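Local coordinates for DUF3845 domain-containing protein (Bacteroides thetaiotaomicron VPI-5482, PDB 3GF6) that is of unknown function but is a bacterial lipoprotein with an all-beta fold, and so probably sits at a membrane, at residues R117-L122 and T173-Y178; D132-Q137 and M160-F165; E37-L42 and R208-S213. All coordinates share one frame; numbering follows the deposited sequence. Where two conformers were deposited one is given.

In the fold
Starting from the N terminus, the chain first enters interaction 3 at 37-42, whose partner 208-213 comes 166 residues later, so this contact closes the widest loop. Within that loop 117-122 opens interaction 1, which 173-178 closes. Inside this second loop, 132-137 and 160-165 form interaction 2. The three are therefore nested, and none crosses another. Interactions 1 and 3 belong to one antiparallel sheet, where strands 112-123 and 203-219 are neighbours. Interaction 2 joins that sheet to the second antiparallel sheet through strand 129-139, which belongs to the latter.

Interaction 1: residues R117-L122 and T173-Y178; sequences RLKGEL and TFDITY. With EDO (1,2-ethanediol), chain C.
Arg117 forms a two-bond salt bridge with Asp175, side-on, giving NE to OD1 and NH2 to OD2, the NE–OD1 bond being 2.8 Å long. Both oxygens use their syn lone pairs, and guanidinium and carboxylate lie nearly coplanar, 4° apart. The arginine chain runs extended, with CG anti to the backbone N (chi1 -178°), which carries its head along the sheet to a residue two places off its own pair, Thr177. NH1 donates to an ethanediol, probably from the crystallisation liquor.

On the buried face Phe174 turns its ring over Gly120, whose CA lies 4.0 Å from the ring centroid in a CH-pi contact. Glycine suits this place, with the ring close over its CA and a backbone angle (phi 161°) that this residue type adopts readily. Leu118 CG touches Phe174 CE1 at 3.6 Å, and its CB meets Ile176 CG1.

Behind these side chains, paired backbone bonds join Leu118 to Ile176 and Gly120 to Phe174 and fix the antiparallel register. Water 1 links Lys119 NZ to Phe174 O. Lys119 and Glu121 find salt-bridge partners in Asp210 and Arg208 of strand 203-219, which flanks 112-123, while Leu118 and Ile176 pack on Ala136 of strand 129-139.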
loop_
_atom_site.group_PDB
_atom_site.type_symbol
_atom_site.label_atom_id
_atom_site.label_comp_id
_atom_site.label_asym_id
_atom_site.label_seq_id
_atom_site.Cartn_x
_atom_site.Cartn_y
_atom_site.Cartn_z
ATOM N N ARG A 117 10.719 2.580 -2.496
ATOM C CA ARG A 117 10.820 1.287 -3.180
ATOM C C ARG A 117 9.983 0.300 -2.380
ATOM O O ARG A 117 10.065 0.284 -1.168
ATOM C CB ARG A 117 12.266 0.803 -3.297
ATOM C CG ARG A 117 12.422 -0.519 -4.054
ATOM C CD ARG A 117 13.920 -0.754 -4.333
ATOM N NE ARG A 117 14.166 -2.001 -5.039
ATOM C CZ ARG A 117 15.378 -2.512 -5.210
ATOM N NH1 ARG A 117 16.439 -1.874 -4.718
ATOM N NH2 ARG A 117 15.528 -3.660 -5.853
ATOM N N LEU A 118 9.147 -0.482 -3.066
ATOM C CA LEU A 118 8.356 -1.537 -2.456
ATOM C C LEU A 118 8.701 -2.817 -3.178
ATOM O O LEU A 118 8.404 -2.958 -4.398
ATOM C CB LEU A 118 6.845 -1.236 -2.573
ATOM C CG LEU A 118 5.930 -2.366 -2.098
ATOM C CD1 LEU A 118 6.142 -2.528 -0.611
ATOM C CD2 LEU A 118 4.423 -2.086 -2.404
ATOM N N LYS A 119 9.404 -3.720 -2.463
ATOM C CA LYS A 119 9.896 -4.960 -3.040
ATOM C C LYS A 119 9.496 -6.078 -2.115
ATOM O O LYS A 119 9.645 -5.951 -0.913
ATOM C CB LYS A 119 11.435 -4.919 -3.216
ATOM C CG LYS A 119 12.064 -6.216 -3.747
ATOM C CD LYS A 119 13.564 -6.028 -4.005
ATOM C CE LYS A 119 14.304 -7.325 -4.328
ATOM N NZ LYS A 119 13.432 -8.325 -4.990
ATOM N N GLY A 120 8.992 -7.159 -2.679
ATOM C CA GLY A 120 8.493 -8.268 -1.876
ATOM C C GLY A 120 7.564 -9.205 -2.604
ATOM O O GLY A 120 7.596 -9.291 -3.812
ATOM N N GLU A 121 6.764 -9.948 -1.847
ATOM C CA GLU A 121 5.877 -10.948 -2.449
ATOM C C GLU A 121 4.642 -11.200 -1.622
ATOM O O GLU A 121 4.713 -11.346 -0.403
ATOM C CB GLU A 121 6.622 -12.265 -2.710
ATOM C CG GLU A 121 5.818 -13.266 -3.509
ATOM C CD GLU A 121 6.526 -14.588 -3.693
ATOM O OE1 GLU A 121 7.706 -14.701 -3.308
ATOM O OE2 GLU A 121 5.891 -15.528 -4.211
ATOM N N LEU A 122 3.492 -11.214 -2.300
ATOM C CA LEU A 122 2.233 -11.668 -1.726
ATOM C C LEU A 122 2.045 -13.134 -2.095
ATOM O O LEU A 122 2.178 -13.504 -3.254
ATOM C CB LEU A 122 1.064 -10.847 -2.282
ATOM C CG LEU A 122 -0.353 -11.215 -1.823
ATOM C CD1 LEU A 122 -0.587 -10.993 -0.327
ATOM C CD2 LEU A 122 -1.363 -10.420 -2.664
ATOM N N THR A 173 4.910 -11.197 -7.095
ATOM C CA THR A 173 6.271 -10.790 -6.719
ATOM C C THR A 173 6.521 -9.444 -7.343
ATOM O O THR A 173 6.387 -9.294 -8.567
ATOM C CB THR A 173 7.290 -11.831 -7.220
ATOM O OG1 THR A 173 6.903 -13.121 -6.741
ATOM C CG2 THR A 173 8.716 -11.515 -6.792
ATOM N N PHE A 174 6.847 -8.450 -6.513
ATOM C CA PHE A 174 6.896 -7.057 -6.977
ATOM C C PHE A 174 8.170 -6.338 -6.577
ATOM O O PHE A 174 8.810 -6.680 -5.587
ATOM C CB PHE A 174 5.674 -6.261 -6.438
ATOM C CG PHE A 174 5.422 -6.461 -4.965
ATOM C CD1 PHE A 174 6.070 -5.683 -4.033
ATOM C CD2 PHE A 174 4.557 -7.460 -4.524
ATOM C CE1 PHE A 174 5.892 -5.898 -2.667
ATOM C CE2 PHE A 174 4.326 -7.662 -3.153
ATOM C CZ PHE A 174 5.002 -6.884 -2.227
ATOM N N ASP A 175 8.532 -5.314 -7.354
ATOM C CA ASP A 175 9.673 -4.473 -7.050
ATOM C C ASP A 175 9.451 -3.170 -7.806
ATOM O O ASP A 175 9.806 -3.054 -8.979
ATOM C CB ASP A 175 10.980 -5.155 -7.471
ATOM C CG ASP A 175 12.233 -4.386 -7.012
ATOM O OD1 ASP A 175 12.083 -3.301 -6.405
ATOM O OD2 ASP A 175 13.378 -4.879 -7.254
ATOM N N ILE A 176 8.779 -2.230 -7.148
ATOM C CA ILE A 176 8.351 -0.974 -7.767
ATOM C C ILE A 176 9.042 0.179 -7.062
ATOM O O ILE A 176 9.416 0.113 -5.868
ATOM C CB ILE A 176 6.787 -0.774 -7.772
ATOM C CG1 ILE A 176 6.250 -0.738 -6.330
ATOM C CG2 ILE A 176 6.157 -1.863 -8.631
ATOM C CD1 ILE A 176 4.840 -0.194 -6.149
ATOM N N THR A 177 9.230 1.242 -7.806
ATOM C CA THR A 177 9.766 2.474 -7.226
ATOM C C THR A 177 8.918 3.680 -7.640
ATOM O O THR A 177 8.218 3.657 -8.661
ATOM C CB THR A 177 11.209 2.723 -7.660
ATOM O OG1 THR A 177 11.272 2.840 -9.091
ATOM C CG2 THR A 177 12.100 1.629 -7.164
ATOM N N TYR A 178 8.980 4.726 -6.826
ATOM C CA TYR A 178 8.304 5.993 -7.108
ATOM C C TYR A 178 9.201 7.119 -6.622
ATOM O O TYR A 178 9.792 7.032 -5.539
ATOM C CB TYR A 178 6.912 6.007 -6.464
ATOM C CG TYR A 178 6.132 7.309 -6.612
ATOM C CD1 TYR A 178 5.313 7.553 -7.724
ATOM C CD2 TYR A 178 6.222 8.320 -5.659
ATOM C CE1 TYR A 178 4.582 8.720 -7.838
ATOM C CE2 TYR A 178 5.490 9.531 -5.785
ATOM C CZ TYR A 178 4.690 9.735 -6.882
ATOM O OH TYR A 178 3.983 10.928 -6.982
HETATM C C1 EDO C . 17.571 1.101 -4.688
HETATM O O1 EDO C . 16.896 0.895 -3.475
HETATM C C2 EDO C . 18.282 2.404 -4.548
HETATM O O2 EDO C . 19.400 2.049 -3.772
HETATM O O HOH W 1 10.523 -8.956 -5.529
HETATM O O HOH W 2 9.060 -14.864 -6.471
#

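Interaction 2: residues D132-Q137 and M160-F165; sequences DYVYAQ and MKLGTF
Val134 and Leu162 make the closest approach, CG2 to CD2 at 3.6 Å, with the two side chains crossing at about a right angle. This contact is wholly apolar, and no hydrogen bond passes between 132-137 and 160-165. Leu162 spreads its two methyls over the strand: CD2 goes to Val134, while CD1 reaches Ala136 CB at 4.0 Å. Its CG is anti to the backbone N (chi1 171°), a setting that sends the fork in toward the strand. A branched leucine suits this place because one residue can touch two alternate positions of a strand, and the small alanine leaves its methyl as the surface for CD1.

The aromatic contribution comes from Phe165. Val134 CG1 lies 3.9 Å from its CZ, the two side chains approaching from opposite directions and meeting obliquely at the far end of the ring. Beta-branched valine thus offers a separate methyl to each partner, CG2 to Leu162 and CG1 to Phe165. The ring also has a cation-pi partner in Arg169.

Backbone bonding of the strand is directed to other neighbours: Val134 and Ala136 pair with Gly159 and Lys157, Tyr135 with Phe193, and at Asp132 and Tyr133 a classic beta bulge faces Asn195. Strand 129-139 consequently lies between strands 153-158 and 187-198 in its sheet, and Leu162 touches Phe174 and Ile176 of strand 171-183 in the other.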
loop_
_atom_site.group_PDB
_atom_site.type_symbol
_atom_site.label_atom_id
_atom_site.label_comp_id
_atom_site.label_asym_id
_atom_site.label_seq_id
_atom_site.Cartn_x
_atom_site.Cartn_y
_atom_site.Cartn_z
ATOM N N ASP A 132 -7.660 -12.173 -6.949
ATOM C CA ASP A 132 -8.606 -11.481 -7.846
ATOM C C ASP A 132 -8.030 -10.148 -8.308
ATOM O O ASP A 132 -7.983 -9.853 -9.486
ATOM C CB ASP A 132 -9.942 -11.254 -7.114
ATOM C CG ASP A 132 -10.970 -10.500 -7.950
ATOM O OD1 ASP A 132 -11.133 -10.821 -9.147
ATOM O OD2 ASP A 132 -11.585 -9.552 -7.437
ATOM N N TYR A 133 -7.608 -9.330 -7.359
ATOM C CA TYR A 133 -6.870 -8.113 -7.685
ATOM C C TYR A 133 -5.898 -7.776 -6.573
ATOM O O TYR A 133 -6.075 -8.207 -5.424
ATOM C CB TYR A 133 -7.823 -6.949 -7.989
ATOM C CG TYR A 133 -8.505 -6.293 -6.780
ATOM C CD1 TYR A 133 -7.822 -5.382 -5.973
ATOM C CD2 TYR A 133 -9.840 -6.517 -6.514
ATOM C CE1 TYR A 133 -8.444 -4.819 -4.861
ATOM C CE2 TYR A 133 -10.489 -5.907 -5.444
ATOM C CZ TYR A 133 -9.785 -5.070 -4.613
ATOM O OH TYR A 133 -10.427 -4.431 -3.561
ATOM N N VAL A 134 -4.866 -7.023 -6.925
ATOM C CA VAL A 134 -3.894 -6.497 -5.971
ATOM C C VAL A 134 -3.289 -5.231 -6.560
ATOM O O VAL A 134 -2.872 -5.221 -7.723
ATOM C CB VAL A 134 -2.781 -7.515 -5.592
ATOM C CG1 VAL A 134 -2.106 -8.170 -6.828
ATOM C CG2 VAL A 134 -1.712 -6.864 -4.707
ATOM N N TYR A 135 -3.230 -4.180 -5.771
ATOM C CA TYR A 135 -2.536 -2.974 -6.184
ATOM C C TYR A 135 -1.935 -2.184 -5.036
ATOM O O TYR A 135 -2.455 -2.231 -3.922
ATOM C CB TYR A 135 -3.437 -2.073 -6.996
ATOM C CG TYR A 135 -4.615 -1.403 -6.324
ATOM C CD1 TYR A 135 -5.810 -2.082 -6.106
ATOM C CD2 TYR A 135 -4.560 -0.077 -5.972
ATOM C CE1 TYR A 135 -6.919 -1.411 -5.580
ATOM C CE2 TYR A 135 -5.651 0.584 -5.416
ATOM C CZ TYR A 135 -6.816 -0.093 -5.224
ATOM O OH TYR A 135 -7.884 0.586 -4.764
ATOM N N ALA A 136 -0.842 -1.461 -5.340
ATOM C CA ALA A 136 -0.153 -0.554 -4.408
ATOM C C ALA A 136 -0.552 0.872 -4.741
ATOM O O ALA A 136 -0.664 1.239 -5.922
ATOM C CB ALA A 136 1.394 -0.733 -4.446
ATOM N N GLN A 137 -0.834 1.655 -3.709
ATOM C CA GLN A 137 -1.265 3.019 -3.924
ATOM C C GLN A 137 -0.729 4.020 -2.917
ATOM O O GLN A 137 -0.776 3.803 -1.709
ATOM C CB GLN A 137 -2.790 3.072 -3.926
ATOM C CG GLN A 137 -3.358 4.412 -4.246
ATOM C CD GLN A 137 -4.762 4.292 -4.761
ATOM O OE1 GLN A 137 -4.955 4.106 -5.951
ATOM N NE2 GLN A 137 -5.759 4.390 -3.868
HETATM N N MSE A 160 -0.413 -6.787 -13.320
HETATM C CA MSE A 160 0.906 -7.016 -13.948
HETATM C C MSE A 160 1.743 -5.755 -13.999
HETATM O O MSE A 160 2.961 -5.827 -14.270
HETATM C CB MSE A 160 0.767 -7.612 -15.348
HETATM C CG MSE A 160 -0.156 -8.719 -15.401
HETATM SE SE MSE A 160 -0.239 -9.311 -17.211
HETATM C CE MSE A 160 1.113 -10.634 -16.987
ATOM N N LYS A 161 1.152 -4.604 -13.685
ATOM C CA LYS A 161 1.952 -3.390 -13.500
ATOM C C LYS A 161 2.600 -3.324 -12.108
ATOM O O LYS A 161 3.523 -2.550 -11.909
ATOM C CB LYS A 161 1.118 -2.122 -13.717
ATOM C CG LYS A 161 0.463 -2.027 -15.075
ATOM C CD LYS A 161 1.466 -2.087 -16.187
ATOM C CE LYS A 161 0.783 -1.802 -17.522
ATOM N NZ LYS A 161 1.795 -1.621 -18.591
ATOM N N LEU A 162 2.081 -4.082 -11.151
ATOM C CA LEU A 162 2.666 -4.156 -9.823
ATOM C C LEU A 162 3.742 -5.220 -9.790
ATOM O O LEU A 162 4.859 -4.987 -9.309
ATOM C CB LEU A 162 1.595 -4.476 -8.765
ATOM C CG LEU A 162 2.135 -4.792 -7.350
ATOM C CD1 LEU A 162 2.891 -3.564 -6.808
ATOM C CD2 LEU A 162 0.980 -5.236 -6.444
ATOM N N GLY A 163 3.419 -6.400 -10.291
ATOM C CA GLY A 163 4.401 -7.487 -10.282
ATOM C C GLY A 163 4.082 -8.663 -11.168
ATOM O O GLY A 163 3.217 -8.588 -12.058
ATOM N N THR A 164 4.790 -9.749 -10.899
ATOM C CA THR A 164 4.721 -10.961 -11.683
ATOM C C THR A 164 3.950 -12.023 -10.924
ATOM O O THR A 164 4.250 -12.286 -9.759
ATOM C CB THR A 164 6.138 -11.520 -11.932
ATOM O OG1 THR A 164 6.962 -10.533 -12.579
ATOM C CG2 THR A 164 6.056 -12.760 -12.769
ATOM N N PHE A 165 2.979 -12.643 -11.583
ATOM C CA PHE A 165 2.189 -13.689 -10.940
ATOM C C PHE A 165 2.688 -15.042 -11.341
ATOM O O PHE A 165 3.220 -15.193 -12.439
ATOM C CB PHE A 165 0.738 -13.603 -11.380
ATOM C CG PHE A 165 0.030 -12.385 -10.909
ATOM C CD1 PHE A 165 -0.009 -11.237 -11.699
ATOM C CD2 PHE A 165 -0.655 -12.399 -9.716
ATOM C CE1 PHE A 165 -0.709 -10.128 -11.295
ATOM C CE2 PHE A 165 -1.354 -11.295 -9.295
ATOM C CZ PHE A 165 -1.382 -10.153 -10.077
#

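Interaction 3: residues E37-L42 and R208-S213; sequences EEDYVL and RIDKES. With EDO (1,2-ethanediol), chain F.
Tyr40 lies alongside Ile209, the two side chains pointing the same way on the inner face of the sheet. Ile209 CB sits over the tyrosine ring, 4.0 Å from its centroid in a CH-pi contact, and Ile209 CB to Tyr40 CE2 is 3.6 Å. Tyr40 CG stands between the backbone N and the carbonyl carbon (chi1 74°), which brings the ring across to its pair partner. A tyrosine suits this place because its flat face covers the isoleucine while the hydroxyl reaches Lys64 O and Ser81 OG. Two backbone bonds, Tyr40 N to Ile209 O and Ile209 N to Tyr40 O, close this antiparallel hydrogen-bonded pair, each 2.9 Å long.

The other face is more open and polar. Val41 CG2 only brushes Arg208 CG at 3.9 Å, and an ethanediol bonds to Arg208 NH1. Beyond the strand pair, Asp39 OD1 accepts the backbone N-H of Lys211 at 2.8 Å, met on the anti side and 21° out of the carboxylate plane. Water 3 joins that same oxygen to Lys211 NZ and Glu212 OE1. The type I turn from Asp210 to Ser213 is held by Asp210 O, which accepts both N and OG of Ser213.

Asp39 OD2 and Asp210 OD1 stand 4.1 Å apart, and their like charges are probably eased by water 4, whose bond to Asp210 is weak, and by Arg208 NE, which bonds Asp210 OD1 at 2.8 Å. Arg208 and a lysine of the neighbouring strand probably offset the negative charge of Asp210, while Asp39 relies on water and a backbone N-H.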
loop_
_atom_site.group_PDB
_atom_site.type_symbol
_atom_site.label_atom_id
_atom_site.label_comp_id
_atom_site.label_asym_id
_atom_site.label_seq_id
_atom_site.Cartn_x
_atom_site.Cartn_y
_atom_site.Cartn_z
ATOM N N GLU A 37 16.769 -3.527 7.364
ATOM C CA GLU A 37 18.073 -4.183 7.390
ATOM C C GLU A 37 17.981 -5.646 7.019
ATOM O O GLU A 37 18.986 -6.284 6.747
ATOM C CB GLU A 37 18.721 -4.041 8.767
ATOM C CG GLU A 37 19.056 -2.578 9.136
ATOM C CD GLU A 37 19.629 -2.444 10.542
ATOM O OE1 GLU A 37 20.082 -3.457 11.091
ATOM O OE2 GLU A 37 19.602 -1.341 11.093
ATOM N N GLU A 38 16.780 -6.186 7.033
ATOM C CA GLU A 38 16.548 -7.552 6.608
ATOM C C GLU A 38 15.114 -7.684 6.117
ATOM O O GLU A 38 14.263 -6.792 6.333
ATOM C CB GLU A 38 16.789 -8.508 7.762
ATOM C CG GLU A 38 15.881 -8.328 8.906
ATOM C CD GLU A 38 16.245 -9.231 10.107
ATOM O OE1 GLU A 38 17.214 -9.993 10.004
ATOM O OE2 GLU A 38 15.554 -9.166 11.147
ATOM N N ASP A 39 14.867 -8.785 5.420
ATOM C CA ASP A 39 13.507 -9.084 4.968
ATOM C C ASP A 39 12.631 -9.412 6.177
ATOM O O ASP A 39 13.102 -9.925 7.211
ATOM C CB ASP A 39 13.446 -10.346 4.103
ATOM C CG ASP A 39 14.291 -10.288 2.839
ATOM O OD1 ASP A 39 14.790 -9.243 2.392
ATOM O OD2 ASP A 39 14.461 -11.391 2.286
ATOM N N TYR A 40 11.334 -9.218 6.035
ATOM C CA TYR A 40 10.396 -9.762 7.060
ATOM C C TYR A 40 9.112 -10.263 6.417
ATOM O O TYR A 40 8.833 -9.936 5.261
ATOM C CB TYR A 40 10.133 -8.745 8.159
ATOM C CG TYR A 40 9.224 -7.595 7.792
ATOM C CD1 TYR A 40 7.844 -7.712 7.934
ATOM C CD2 TYR A 40 9.738 -6.398 7.299
ATOM C CE1 TYR A 40 7.006 -6.687 7.613
ATOM C CE2 TYR A 40 8.911 -5.360 6.986
ATOM C CZ TYR A 40 7.524 -5.515 7.119
ATOM O OH TYR A 40 6.671 -4.478 6.815
ATOM N N VAL A 41 8.360 -11.080 7.146
ATOM C CA VAL A 41 7.163 -11.647 6.551
ATOM C C VAL A 41 5.940 -11.425 7.443
ATOM O O VAL A 41 5.923 -11.874 8.597
ATOM C CB VAL A 41 7.366 -13.131 6.277
ATOM C CG1 VAL A 41 6.093 -13.764 5.690
ATOM C CG2 VAL A 41 8.578 -13.352 5.307
ATOM N N LEU A 42 4.935 -10.705 6.932
ATOM C CA LEU A 42 3.625 -10.672 7.578
ATOM C C LEU A 42 2.933 -12.029 7.306
ATOM O O LEU A 42 2.949 -12.479 6.154
ATOM C CB LEU A 42 2.806 -9.507 7.012
ATOM C CG LEU A 42 1.324 -9.377 7.347
ATOM C CD1 LEU A 42 1.025 -9.408 8.881
ATOM C CD2 LEU A 42 0.822 -8.071 6.671
ATOM N N ARG A 208 5.771 -11.021 2.163
ATOM C CA ARG A 208 7.204 -10.697 2.386
ATOM C C ARG A 208 7.523 -9.285 1.942
ATOM O O ARG A 208 7.187 -8.881 0.827
ATOM C CB ARG A 208 8.121 -11.686 1.698
ATOM C CG ARG A 208 9.600 -11.435 2.025
ATOM C CD ARG A 208 10.525 -12.412 1.358
ATOM N NE ARG A 208 10.480 -12.352 -0.093
ATOM C CZ ARG A 208 9.888 -13.243 -0.898
ATOM N NH1 ARG A 208 9.237 -14.301 -0.412
ATOM N NH2 ARG A 208 9.946 -13.065 -2.214
ATOM N N ILE A 209 8.142 -8.503 2.834
ATOM C CA ILE A 209 8.654 -7.178 2.493
ATOM C C ILE A 209 10.176 -7.359 2.518
ATOM O O ILE A 209 10.768 -7.711 3.573
ATOM C CB ILE A 209 8.230 -6.102 3.493
ATOM C CG1 ILE A 209 6.703 -5.946 3.480
ATOM C CG2 ILE A 209 8.994 -4.770 3.236
ATOM C CD1 ILE A 209 6.092 -5.431 2.111
ATOM N N ASP A 210 10.779 -7.181 1.341
ATOM C CA ASP A 210 12.220 -7.383 1.178
ATOM C C ASP A 210 12.956 -6.201 1.785
ATOM O O ASP A 210 12.458 -5.055 1.840
ATOM C CB ASP A 210 12.626 -7.561 -0.284
ATOM C CG ASP A 210 12.214 -8.924 -0.870
ATOM O OD1 ASP A 210 11.601 -9.747 -0.201
ATOM O OD2 ASP A 210 12.495 -9.161 -2.050
ATOM N N LYS A 211 14.184 -6.477 2.180
ATOM C CA LYS A 211 15.025 -5.501 2.880
ATOM C C LYS A 211 15.301 -4.230 2.071
ATOM O O LYS A 211 15.594 -3.209 2.652
ATOM C CB LYS A 211 16.332 -6.164 3.330
ATOM C CG LYS A 211 17.397 -6.281 2.302
ATOM C CD LYS A 211 18.606 -7.074 2.838
ATOM C CE LYS A 211 18.768 -8.408 2.146
ATOM N NZ LYS A 211 19.043 -8.255 0.676
ATOM N N GLU A 212 15.196 -4.296 0.738
ATOM C CA GLU A 212 15.403 -3.142 -0.126
ATOM C C GLU A 212 14.268 -2.106 -0.029
ATOM O O GLU A 212 14.430 -0.990 -0.473
ATOM C CB GLU A 212 15.520 -3.567 -1.594
ATOM C CG GLU A 212 16.784 -4.352 -1.955
ATOM C CD GLU A 212 16.759 -5.825 -1.598
ATOM O OE1 GLU A 212 15.748 -6.404 -1.141
ATOM O OE2 GLU A 212 17.820 -6.418 -1.763
ATOM N N SER A 213 13.120 -2.470 0.544
ATOM C CA SER A 213 11.994 -1.565 0.616
ATOM C C SER A 213 12.333 -0.397 1.537
ATOM O O SER A 213 12.970 -0.575 2.577
ATOM C CB SER A 213 10.738 -2.280 1.089
ATOM O OG SER A 213 10.397 -3.385 0.267
HETATM C C1 EDO F . 7.690 -17.385 1.586
HETATM O O1 EDO F . 8.274 -17.168 0.287
HETATM C C2 EDO F . 7.589 -16.050 2.313
HETATM O O2 EDO F . 8.826 -15.319 2.214
HETATM O O HOH W 3 16.081 -9.081 -0.006
HETATM O O HOH W 4 13.911 -11.946 -0.384
#